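Putative fructosamine-3-kinase (PDB 3F7W) probably acts as a kinase of the fructosamine kinase family, expected to transfer phosphate to sugar groups attached to amines. Local coordinates at residues A[168-173]-A[277-282]; A[27-32]-A[56-61]; A[136-141]-A[146-151]. All blocks are in the same frame, centred on the assembly; numbering follows the deposited sequence.

Contact 1 of 3, residues A[168-173]-A[277-282]; sequences VRLVEK and TLVDTA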
loop_
_atom_site.group_PDB
_atom_site.type_symbol
_atom_site.label_atom_id
_atom_site.label_comp_id
_atom_site.label_asym_id
_atom_site.label_seq_id
_atom_site.Cartn_x
_atom_site.Cartn_y
_atom_site.Cartn_z
ATOM N N VAL A 168 20.179 7.309 -12.677
ATOM C CA VAL A 168 20.574 6.101 -11.948
ATOM C C VAL A 168 21.724 6.376 -10.987
ATOM O O VAL A 168 21.681 5.969 -9.837
ATOM C CB VAL A 168 20.972 4.969 -12.920
ATOM C CG1 VAL A 168 21.639 3.799 -12.160
ATOM C CG2 VAL A 168 19.734 4.497 -13.706
ATOM N N ARG A 169 22.751 7.078 -11.460
ATOM C CA ARG A 169 23.858 7.456 -10.589
ATOM C C ARG A 169 23.412 8.317 -9.406
ATOM O O ARG A 169 23.906 8.128 -8.286
ATOM C CB ARG A 169 24.954 8.134 -11.385
ATOM C CG ARG A 169 25.901 7.125 -12.038
ATOM C CD ARG A 169 27.173 7.780 -12.612
ATOM N NE ARG A 169 26.876 8.766 -13.655
ATOM C CZ ARG A 169 26.656 8.491 -14.944
ATOM N NH1 ARG A 169 26.695 7.238 -15.405
ATOM N NH2 ARG A 169 26.391 9.489 -15.781
ATOM N N LEU A 170 22.470 9.235 -9.649
ATOM C CA LEU A 170 21.906 10.070 -8.581
ATOM C C LEU A 170 21.228 9.216 -7.512
ATOM O O LEU A 170 21.453 9.410 -6.309
ATOM C CB LEU A 170 20.913 11.101 -9.151
ATOM C CG LEU A 170 20.015 11.812 -8.130
ATOM C CD1 LEU A 170 20.852 12.529 -7.039
ATOM C CD2 LEU A 170 19.035 12.770 -8.818
ATOM N N VAL A 171 20.406 8.255 -7.926
ATOM C CA VAL A 171 19.750 7.392 -6.939
ATOM C C VAL A 171 20.794 6.518 -6.230
ATOM O O VAL A 171 20.678 6.241 -5.035
ATOM C CB VAL A 171 18.601 6.541 -7.552
ATOM C CG1 VAL A 171 18.034 5.539 -6.504
ATOM C CG2 VAL A 171 17.507 7.457 -8.075
ATOM N N GLU A 172 21.817 6.102 -6.954
ATOM C CA GLU A 172 22.882 5.287 -6.353
ATOM C C GLU A 172 23.687 6.051 -5.291
ATOM O O GLU A 172 24.170 5.444 -4.345
ATOM C CB GLU A 172 23.807 4.736 -7.438
ATOM C CG GLU A 172 23.160 3.612 -8.214
ATOM C CD GLU A 172 24.005 3.081 -9.352
ATOM O OE1 GLU A 172 24.811 3.842 -9.922
ATOM O OE2 GLU A 172 23.830 1.890 -9.694
ATOM N N LYS A 173 23.826 7.370 -5.457
ATOM C CA LYS A 173 24.414 8.234 -4.417
ATOM C C LYS A 173 23.639 8.170 -3.105
ATOM O O LYS A 173 24.234 8.098 -2.023
ATOM C CB LYS A 173 24.481 9.693 -4.882
ATOM C CG LYS A 173 25.623 9.977 -5.797
ATOM C CD LYS A 173 25.691 11.446 -6.203
ATOM C CE LYS A 173 27.052 11.767 -6.824
ATOM N NZ LYS A 173 26.901 12.656 -7.995
ATOM N N THR A 277 9.994 14.444 -10.601
ATOM C CA THR A 277 9.718 14.354 -9.152
ATOM C C THR A 277 10.703 13.372 -8.493
ATOM O O THR A 277 11.251 13.629 -7.410
ATOM C CB THR A 277 8.289 13.901 -8.861
ATOM O OG1 THR A 277 7.364 14.777 -9.515
ATOM C CG2 THR A 277 8.023 13.905 -7.339
ATOM N N LEU A 278 10.921 12.244 -9.150
ATOM C CA LEU A 278 11.922 11.288 -8.662
ATOM C C LEU A 278 13.282 11.968 -8.502
ATOM O O LEU A 278 13.924 11.859 -7.450
ATOM C CB LEU A 278 12.018 10.088 -9.613
ATOM C CG LEU A 278 13.127 9.093 -9.260
ATOM C CD1 LEU A 278 12.926 8.481 -7.879
ATOM C CD2 LEU A 278 13.255 8.045 -10.338
ATOM N N VAL A 279 13.728 12.681 -9.542
ATOM C CA VAL A 279 15.035 13.325 -9.505
ATOM C C VAL A 279 15.097 14.347 -8.381
ATOM O O VAL A 279 16.047 14.362 -7.605
ATOM C CB VAL A 279 15.412 13.987 -10.853
ATOM C CG1 VAL A 279 16.706 14.834 -10.715
ATOM C CG2 VAL A 279 15.553 12.906 -11.932
ATOM N N ASP A 280 14.067 15.180 -8.291
ATOM C CA ASP A 280 14.028 16.242 -7.289
ATOM C C ASP A 280 14.057 15.648 -5.876
ATOM O O ASP A 280 14.691 16.194 -4.972
ATOM C CB ASP A 280 12.764 17.076 -7.461
ATOM C CG ASP A 280 12.784 17.951 -8.722
ATOM O OD1 ASP A 280 13.845 18.072 -9.375
ATOM O OD2 ASP A 280 11.712 18.496 -9.064
ATOM N N THR A 281 13.338 14.534 -5.700
ATOM C CA THR A 281 13.222 13.874 -4.381
ATOM C C THR A 281 14.557 13.209 -3.960
ATOM O O THR A 281 14.954 13.259 -2.787
ATOM C CB THR A 281 12.018 12.883 -4.380
ATOM O OG1 THR A 281 10.823 13.591 -4.742
ATOM C CG2 THR A 281 11.805 12.221 -3.014
ATOM N N ALA A 282 15.233 12.583 -4.924
ATOM C CA ALA A 282 16.563 12.024 -4.722
ATOM C C ALA A 282 17.535 13.123 -4.304
ATOM O O ALA A 282 18.265 12.976 -3.329
ATOM C CB ALA A 282 17.054 11.338 -6.001
#
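Leu-170 and Val-279 meet because each turns a carbon trans to its own backbone nitrogen: chi1 of 166° carries Leu-170 CG outward from its helix, and chi1 of 172° brings Val-279 CG1 forward to meet it. The motif is a helix-helix packing within the helical part of a protein-kinase-like fold. Helices 165-176 and 275-286 run in broadly the same direction, their local axes inclined by 34° and 9.8 Å apart at closest approach. The backbones come nearest at Val-171 and Ala-282, whose CA atoms are 6.0 Å apart, as the small methyl of Ala-282 permits. Leu-170 fills the interface with its forked end. Its CD2 lies 3.6 Å from Val-279 CG1 and equally near Val-279 O, the two side chains crossing at about a right angle, while its CG rests 3.7 Å from Ala-282 CB. An alanine in place of Leu-170 would remove this fork and would probably open a gap in front of Ala-282, leaving Val-279 CG1 without its apolar partner. Val-171 adds a looser touch, CG2 to Ala-282 CB at 4.4 Å, and also packs on Ile-150 and Leu-154 of helix 141-159. No hydrogen bond links the two segments, so the contact is van der Waals packing. On helix 275-286, Thr-281 faces helix 251-270 and settles its polar end locally: Thr-281 OG1 donates to Thr-277 O at 2.7 Å from above the carbonyl plane, while Thr-281 N reaches that same oxygen from the opposite face.

Contact 2 of 3, residues A[27-32]-A[56-61]; sequences HRWHLY and GLFRAE. With EDO (1,2-ethanediol), chain G.
Trp-29, at the start of strand 29-36, and Phe-58, in the first turn of helix 57-68, have CA atoms 10.2 Å apart, the nearest backbone approach here, so long side chains must bridge the interval. With chi1 at 47°, Trp-29 CG sits between the backbone N and the carbonyl carbon, and the indole projects toward the helix. Phe-58 directs its ring edge at the face of the five-membered ring in a T-shaped pair, centroids 5.8 Å apart and planes at 80°. Its CZ also lies 4.1 Å from Trp-29 CB. At the six-membered end, Trp-29 CZ3 touches Leu-57 CD2 at 3.4 Å. His-27 CB lies against the rim of the indole face opposite Phe-58. An ethanediol, probably from the crystallisation liquor, is modelled over the face that Phe-58 meets, but it crowds the indole and its exact place is less sure; Glu-61 OE1 and Lys-45 NZ are its polar partners. Glu-61 OE1 also forms a salt bridge with Lys-45 NZ of strand 41-46, consistent with the strand-lysine to helix-glutamate pair of protein kinases. The chemistry is therefore divided: apolar and aromatic groups join strand to helix, and the Lys-45/Glu-61 charge pair lies beside them, where the diol merely occupies a spot in the crystal.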
loop_
_atom_site.group_PDB
_atom_site.type_symbol
_atom_site.label_atom_id
_atom_site.label_comp_id
_atom_site.label_asym_id
_atom_site.label_seq_id
_atom_site.Cartn_x
_atom_site.Cartn_y
_atom_site.Cartn_z
ATOM N N HIS A 27 -5.908 -2.228 -13.208
ATOM C CA HIS A 27 -4.878 -3.040 -13.828
ATOM C C HIS A 27 -5.555 -4.137 -14.655
ATOM O O HIS A 27 -6.235 -3.811 -15.611
ATOM C CB HIS A 27 -3.923 -3.563 -12.770
ATOM C CG HIS A 27 -3.200 -2.481 -12.044
ATOM N ND1 HIS A 27 -2.274 -1.662 -12.659
ATOM C CD2 HIS A 27 -3.261 -2.088 -10.752
ATOM C CE1 HIS A 27 -1.802 -0.805 -11.768
ATOM N NE2 HIS A 27 -2.384 -1.042 -10.604
ATOM N N ARG A 28 -5.427 -5.386 -14.195
ATOM C CA ARG A 28 -5.807 -6.579 -14.958
ATOM C C ARG A 28 -7.128 -7.210 -14.467
ATOM O O ARG A 28 -7.525 -8.266 -14.966
ATOM C CB ARG A 28 -4.693 -7.650 -14.864
ATOM C CG ARG A 28 -3.239 -7.159 -14.590
ATOM C CD ARG A 28 -2.638 -6.375 -15.756
ATOM N NE ARG A 28 -1.243 -6.770 -15.994
ATOM C CZ ARG A 28 -0.214 -5.947 -16.191
ATOM N NH1 ARG A 28 -0.361 -4.626 -16.198
ATOM N NH2 ARG A 28 0.993 -6.469 -16.398
ATOM N N TRP A 29 -7.797 -6.583 -13.500
ATOM C CA TRP A 29 -8.997 -7.170 -12.884
ATOM C C TRP A 29 -10.166 -6.192 -12.864
ATOM O O TRP A 29 -9.991 -4.987 -13.062
ATOM C CB TRP A 29 -8.697 -7.689 -11.485
ATOM C CG TRP A 29 -7.948 -6.753 -10.673
ATOM C CD1 TRP A 29 -8.454 -5.819 -9.813
ATOM C CD2 TRP A 29 -6.522 -6.625 -10.634
ATOM N NE1 TRP A 29 -7.415 -5.124 -9.221
ATOM C CE2 TRP A 29 -6.222 -5.582 -9.727
ATOM C CE3 TRP A 29 -5.472 -7.299 -11.271
ATOM C CZ2 TRP A 29 -4.899 -5.194 -9.435
ATOM C CZ3 TRP A 29 -4.150 -6.909 -10.994
ATOM C CH2 TRP A 29 -3.880 -5.862 -10.084
ATOM N N HIS A 30 -11.356 -6.744 -12.676
ATOM C CA HIS A 30 -12.590 -6.005 -12.705
ATOM C C HIS A 30 -13.130 -5.821 -11.288
ATOM O O HIS A 30 -12.872 -6.655 -10.411
ATOM C CB HIS A 30 -13.591 -6.770 -13.562
ATOM C CG HIS A 30 -13.114 -6.983 -14.968
ATOM N ND1 HIS A 30 -13.460 -6.147 -16.008
ATOM C CD2 HIS A 30 -12.282 -7.912 -15.497
ATOM C CE1 HIS A 30 -12.878 -6.564 -17.120
ATOM N NE2 HIS A 30 -12.149 -7.627 -16.835
ATOM N N LEU A 31 -13.888 -4.739 -11.075
ATOM C CA LEU A 31 -14.416 -4.385 -9.747
ATOM C C LEU A 31 -15.931 -4.423 -9.724
ATOM O O LEU A 31 -16.613 -4.091 -10.717
ATOM C CB LEU A 31 -13.933 -2.984 -9.353
ATOM C CG LEU A 31 -12.440 -2.717 -9.545
ATOM C CD1 LEU A 31 -12.068 -1.277 -9.103
ATOM C CD2 LEU A 31 -11.661 -3.753 -8.778
ATOM N N TYR A 32 -16.481 -4.844 -8.590
ATOM C CA TYR A 32 -17.917 -5.013 -8.459
ATOM C C TYR A 32 -18.380 -4.677 -7.048
ATOM O O TYR A 32 -17.650 -4.893 -6.091
ATOM C CB TYR A 32 -18.345 -6.453 -8.749
ATOM C CG TYR A 32 -17.912 -6.966 -10.083
ATOM C CD1 TYR A 32 -16.686 -7.605 -10.232
ATOM C CD2 TYR A 32 -18.724 -6.814 -11.213
ATOM C CE1 TYR A 32 -16.263 -8.066 -11.491
ATOM C CE2 TYR A 32 -18.318 -7.277 -12.462
ATOM C CZ TYR A 32 -17.084 -7.896 -12.590
ATOM O OH TYR A 32 -16.697 -8.346 -13.822
ATOM N N GLY A 56 0.148 -15.745 -7.411
ATOM C CA GLY A 56 0.122 -15.243 -6.046
ATOM C C GLY A 56 -0.348 -13.806 -5.892
ATOM O O GLY A 56 -0.238 -13.222 -4.809
ATOM N N LEU A 57 -0.885 -13.224 -6.953
ATOM C CA LEU A 57 -1.291 -11.819 -6.914
ATOM C C LEU A 57 -2.417 -11.566 -5.887
ATOM O O LEU A 57 -2.294 -10.725 -4.970
ATOM C CB LEU A 57 -1.754 -11.394 -8.307
ATOM C CG LEU A 57 -2.238 -9.952 -8.538
ATOM C CD1 LEU A 57 -1.061 -9.037 -8.604
ATOM C CD2 LEU A 57 -3.049 -9.882 -9.837
ATOM N N PHE A 58 -3.522 -12.278 -6.060
ATOM C CA PHE A 58 -4.646 -12.106 -5.143
ATOM C C PHE A 58 -4.282 -12.579 -3.740
ATOM O O PHE A 58 -4.687 -11.955 -2.762
ATOM C CB PHE A 58 -5.902 -12.803 -5.667
ATOM C CG PHE A 58 -6.647 -11.988 -6.687
ATOM C CD1 PHE A 58 -5.994 -11.490 -7.812
ATOM C CD2 PHE A 58 -7.986 -11.743 -6.567
ATOM C CE1 PHE A 58 -6.678 -10.721 -8.764
ATOM C CE2 PHE A 58 -8.670 -10.976 -7.535
ATOM C CZ PHE A 58 -8.003 -10.455 -8.606
ATOM N N ARG A 59 -3.510 -13.653 -3.657
ATOM C CA ARG A 59 -3.021 -14.154 -2.385
ATOM C C ARG A 59 -2.309 -13.076 -1.570
ATOM O O ARG A 59 -2.505 -12.965 -0.365
ATOM C CB ARG A 59 -2.074 -15.315 -2.638
ATOM C CG ARG A 59 -1.283 -15.777 -1.419
ATOM C CD ARG A 59 -0.493 -17.014 -1.779
ATOM N NE ARG A 59 -1.404 -18.132 -1.991
ATOM C CZ ARG A 59 -1.718 -19.044 -1.076
ATOM N NH1 ARG A 59 -1.182 -19.001 0.138
ATOM N NH2 ARG A 59 -2.580 -20.004 -1.383
ATOM N N ALA A 60 -1.470 -12.287 -2.230
ATOM C CA ALA A 60 -0.711 -11.244 -1.536
ATOM C C ALA A 60 -1.645 -10.247 -0.855
ATOM O O ALA A 60 -1.387 -9.800 0.287
ATOM C CB ALA A 60 0.233 -10.503 -2.554
ATOM N N GLU A 61 -2.719 -9.881 -1.541
ATOM C CA GLU A 61 -3.690 -8.961 -0.980
ATOM C C GLU A 61 -4.534 -9.656 0.130
ATOM O O GLU A 61 -4.731 -9.058 1.176
ATOM C CB GLU A 61 -4.590 -8.346 -2.040
ATOM C CG GLU A 61 -5.470 -7.214 -1.407
ATOM C CD GLU A 61 -6.275 -6.367 -2.348
ATOM O OE1 GLU A 61 -6.036 -6.371 -3.560
ATOM O OE2 GLU A 61 -7.184 -5.666 -1.835
HETATM C C1 EDO G . -5.777 -7.274 -7.112
HETATM O O1 EDO G . -5.622 -5.881 -6.815
HETATM C C2 EDO G . -4.623 -8.001 -6.498
HETATM O O2 EDO G . -4.837 -7.886 -5.112
#

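Contact 3 of 3, residues A[136-141]-A[146-151]; sequences TPRSTW and AEQRIL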
loop_
_atom_site.group_PDB
_atom_site.type_symbol
_atom_site.label_atom_id
_atom_site.label_comp_id
_atom_site.label_asym_id
_atom_site.label_seq_id
_atom_site.Cartn_x
_atom_site.Cartn_y
_atom_site.Cartn_z
ATOM N N THR A 136 11.256 -11.014 0.567
ATOM C CA THR A 136 12.269 -11.814 1.288
ATOM C C THR A 136 12.537 -11.185 2.642
ATOM O O THR A 136 12.909 -10.015 2.715
ATOM C CB THR A 136 13.590 -11.938 0.512
ATOM O OG1 THR A 136 13.323 -12.514 -0.757
ATOM C CG2 THR A 136 14.601 -12.841 1.259
ATOM N N PRO A 137 12.298 -11.943 3.724
ATOM C CA PRO A 137 12.531 -11.376 5.051
ATOM C C PRO A 137 13.955 -10.920 5.266
ATOM O O PRO A 137 14.890 -11.621 4.857
ATOM C CB PRO A 137 12.159 -12.531 5.991
ATOM C CG PRO A 137 11.210 -13.364 5.220
ATOM C CD PRO A 137 11.679 -13.282 3.798
ATOM N N ARG A 138 14.105 -9.765 5.901
ATOM C CA ARG A 138 15.398 -9.157 6.195
ATOM C C ARG A 138 15.345 -8.532 7.581
ATOM O O ARG A 138 14.285 -8.130 8.056
ATOM C CB ARG A 138 15.756 -8.071 5.167
ATOM C CG ARG A 138 15.692 -8.486 3.723
ATOM C CD ARG A 138 16.734 -9.541 3.389
ATOM N NE ARG A 138 18.094 -9.044 3.529
ATOM C CZ ARG A 138 18.781 -8.415 2.576
ATOM N NH1 ARG A 138 18.240 -8.150 1.399
ATOM N NH2 ARG A 138 20.010 -8.023 2.813
ATOM N N SER A 139 16.498 -8.434 8.224
ATOM C CA SER A 139 16.539 -8.010 9.608
ATOM C C SER A 139 16.837 -6.516 9.782
ATOM O O SER A 139 16.606 -5.972 10.849
ATOM C CB SER A 139 17.592 -8.847 10.354
ATOM O OG SER A 139 18.858 -8.707 9.725
ATOM N N THR A 140 17.386 -5.866 8.757
ATOM C CA THR A 140 17.810 -4.468 8.845
ATOM C C THR A 140 17.213 -3.656 7.690
ATOM O O THR A 140 17.123 -4.138 6.559
ATOM C CB THR A 140 19.354 -4.359 8.839
ATOM O OG1 THR A 140 19.881 -4.950 7.646
ATOM C CG2 THR A 140 19.944 -5.072 10.051
ATOM N N TRP A 141 16.795 -2.426 7.975
ATOM C CA TRP A 141 16.075 -1.646 6.978
ATOM C C TRP A 141 16.911 -1.158 5.771
ATOM O O TRP A 141 16.452 -1.281 4.629
ATOM C CB TRP A 141 15.297 -0.491 7.636
ATOM C CG TRP A 141 14.467 0.250 6.641
ATOM C CD1 TRP A 141 13.284 -0.125 6.135
ATOM C CD2 TRP A 141 14.817 1.474 6.000
ATOM N NE1 TRP A 141 12.845 0.791 5.204
ATOM C CE2 TRP A 141 13.769 1.791 5.111
ATOM C CE3 TRP A 141 15.908 2.336 6.097
ATOM C CZ2 TRP A 141 13.783 2.922 4.320
ATOM C CZ3 TRP A 141 15.926 3.465 5.300
ATOM C CH2 TRP A 141 14.852 3.753 4.426
ATOM N N ALA A 146 17.265 -0.725 0.037
ATOM C CA ALA A 146 18.132 -0.634 -1.140
ATOM C C ALA A 146 17.889 -1.804 -2.096
ATOM O O ALA A 146 17.578 -1.598 -3.270
ATOM C CB ALA A 146 19.602 -0.543 -0.739
ATOM N N GLU A 147 17.966 -3.024 -1.584
ATOM C CA GLU A 147 18.032 -4.220 -2.424
ATOM C C GLU A 147 16.657 -4.710 -2.893
ATOM O O GLU A 147 16.535 -5.272 -3.993
ATOM C CB GLU A 147 18.725 -5.347 -1.674
ATOM C CG GLU A 147 20.157 -5.019 -1.255
ATOM C CD GLU A 147 20.725 -6.007 -0.264
ATOM O OE1 GLU A 147 20.314 -7.167 -0.285
ATOM O OE2 GLU A 147 21.625 -5.644 0.516
ATOM N N GLN A 148 15.646 -4.489 -2.062
ATOM C CA GLN A 148 14.275 -4.978 -2.322
ATOM C C GLN A 148 13.217 -3.908 -2.624
ATOM O O GLN A 148 12.140 -4.244 -3.140
ATOM C CB GLN A 148 13.821 -5.870 -1.149
ATOM C CG GLN A 148 14.722 -7.107 -1.068
ATOM C CD GLN A 148 14.473 -8.028 0.118
ATOM O OE1 GLN A 148 15.428 -8.622 0.600
ATOM N NE2 GLN A 148 13.198 -8.183 0.569
ATOM N N ARG A 149 13.496 -2.640 -2.306
ATOM C CA ARG A 149 12.540 -1.564 -2.558
ATOM C C ARG A 149 13.003 -0.503 -3.567
ATOM O O ARG A 149 12.161 0.194 -4.153
ATOM C CB ARG A 149 12.082 -0.921 -1.240
ATOM C CG ARG A 149 11.251 -1.882 -0.311
ATOM C CD ARG A 149 9.894 -2.200 -0.916
ATOM N NE ARG A 149 9.119 -3.170 -0.168
ATOM C CZ ARG A 149 9.243 -4.495 -0.280
ATOM N NH1 ARG A 149 10.148 -5.034 -1.090
ATOM N NH2 ARG A 149 8.456 -5.292 0.429
ATOM N N ILE A 150 14.319 -0.388 -3.779
ATOM C CA ILE A 150 14.867 0.630 -4.682
ATOM C C ILE A 150 15.468 0.013 -5.940
ATOM O O ILE A 150 15.022 0.322 -7.051
ATOM C CB ILE A 150 15.919 1.537 -3.981
ATOM C CG1 ILE A 150 15.289 2.283 -2.793
ATOM C CG2 ILE A 150 16.525 2.565 -5.002
ATOM C CD1 ILE A 150 14.115 3.186 -3.172
ATOM N N LEU A 151 16.484 -0.830 -5.773
ATOM C CA LEU A 151 17.287 -1.267 -6.924
ATOM C C LEU A 151 16.455 -1.963 -8.019
ATOM O O LEU A 151 16.635 -1.679 -9.207
ATOM C CB LEU A 151 18.473 -2.136 -6.479
ATOM C CG LEU A 151 19.652 -1.373 -5.861
ATOM C CD1 LEU A 151 20.750 -2.297 -5.253
ATOM C CD2 LEU A 151 20.279 -0.456 -6.905
HETATM O O HOH W 1 23.109 -7.283 2.266
#
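Arg-138 holds its guanidinium between the side-chain ends of Glu-147 and Gln-148, with its plane turned 47° from the carboxylate and 33° from the amide. The motif is a loop folded back on the helix it leads into: residues 136-140 return against helix 141-159, beside a wider pi-type turn in which Leu-151 N bonds to Ala-146 O. Arg-138 reaches its partners through a curled chain, chi2 and chi3 both near -65°, while Glu-147 and Gln-148 extend beyond CG. The salt bridge is end-on and converges on one oxygen: Glu-147 OE1 receives NH1 of Arg-138 at 2.8 Å and NH2 at 3.2 Å. Both nitrogens come from the same face, above the carboxylate plane, yet OE1 stays close to the guanidinium plane. Arg-138 NH1 gives a second bond, 3.0 Å long, to Gln-148 OE1, and the bend also lays Arg-138 CG 3.1 Å from that oxygen. The Gln-148 amide works from both ends, which should fix its flip. Its NE2 donates almost straight to Thr-136 O at 2.8 Å, on a lone pair in the carbonyl plane, and also bonds to Asp-134 O. The hydroxyl of Thr-136 turns to the Asp-134 carboxylate, so this residue meets Gln-148 chiefly through its carbonyl. Of the four touching residues Gln-148 is buried, whereas Thr-136 and Glu-147 lie at the surface. There a water lies in the guanidinium plane of Arg-138 and joins the ion pair a second time, accepting a weak bond from Arg-138 NH2 at 3.2 Å and donating to Glu-147 OE2 at 2.8 Å.

In the fold
Along the chain the contacts close in the order 2, 3, 1. Contact 2 joins helix 57-68 to the five-stranded antiparallel sheet, the arrangement of a kinase N-terminal lobe. Contacts 3 and 1 belong to the helical part, where helices 141-159 and 165-176 follow each other. Their centres are about 18 Å apart, yet they touch directly, Val-171 CG1 lying 3.7 Å from Ile-150 CG2. Contact 2 stands apart, its centre about 24 Å from that of contact 3 and 31 Å from that of contact 1, with no touch. The geometry fits a two-lobed kinase-like molecule, with contact 2 in the sheet-bearing lobe and contacts 3 and 1 in the helical one.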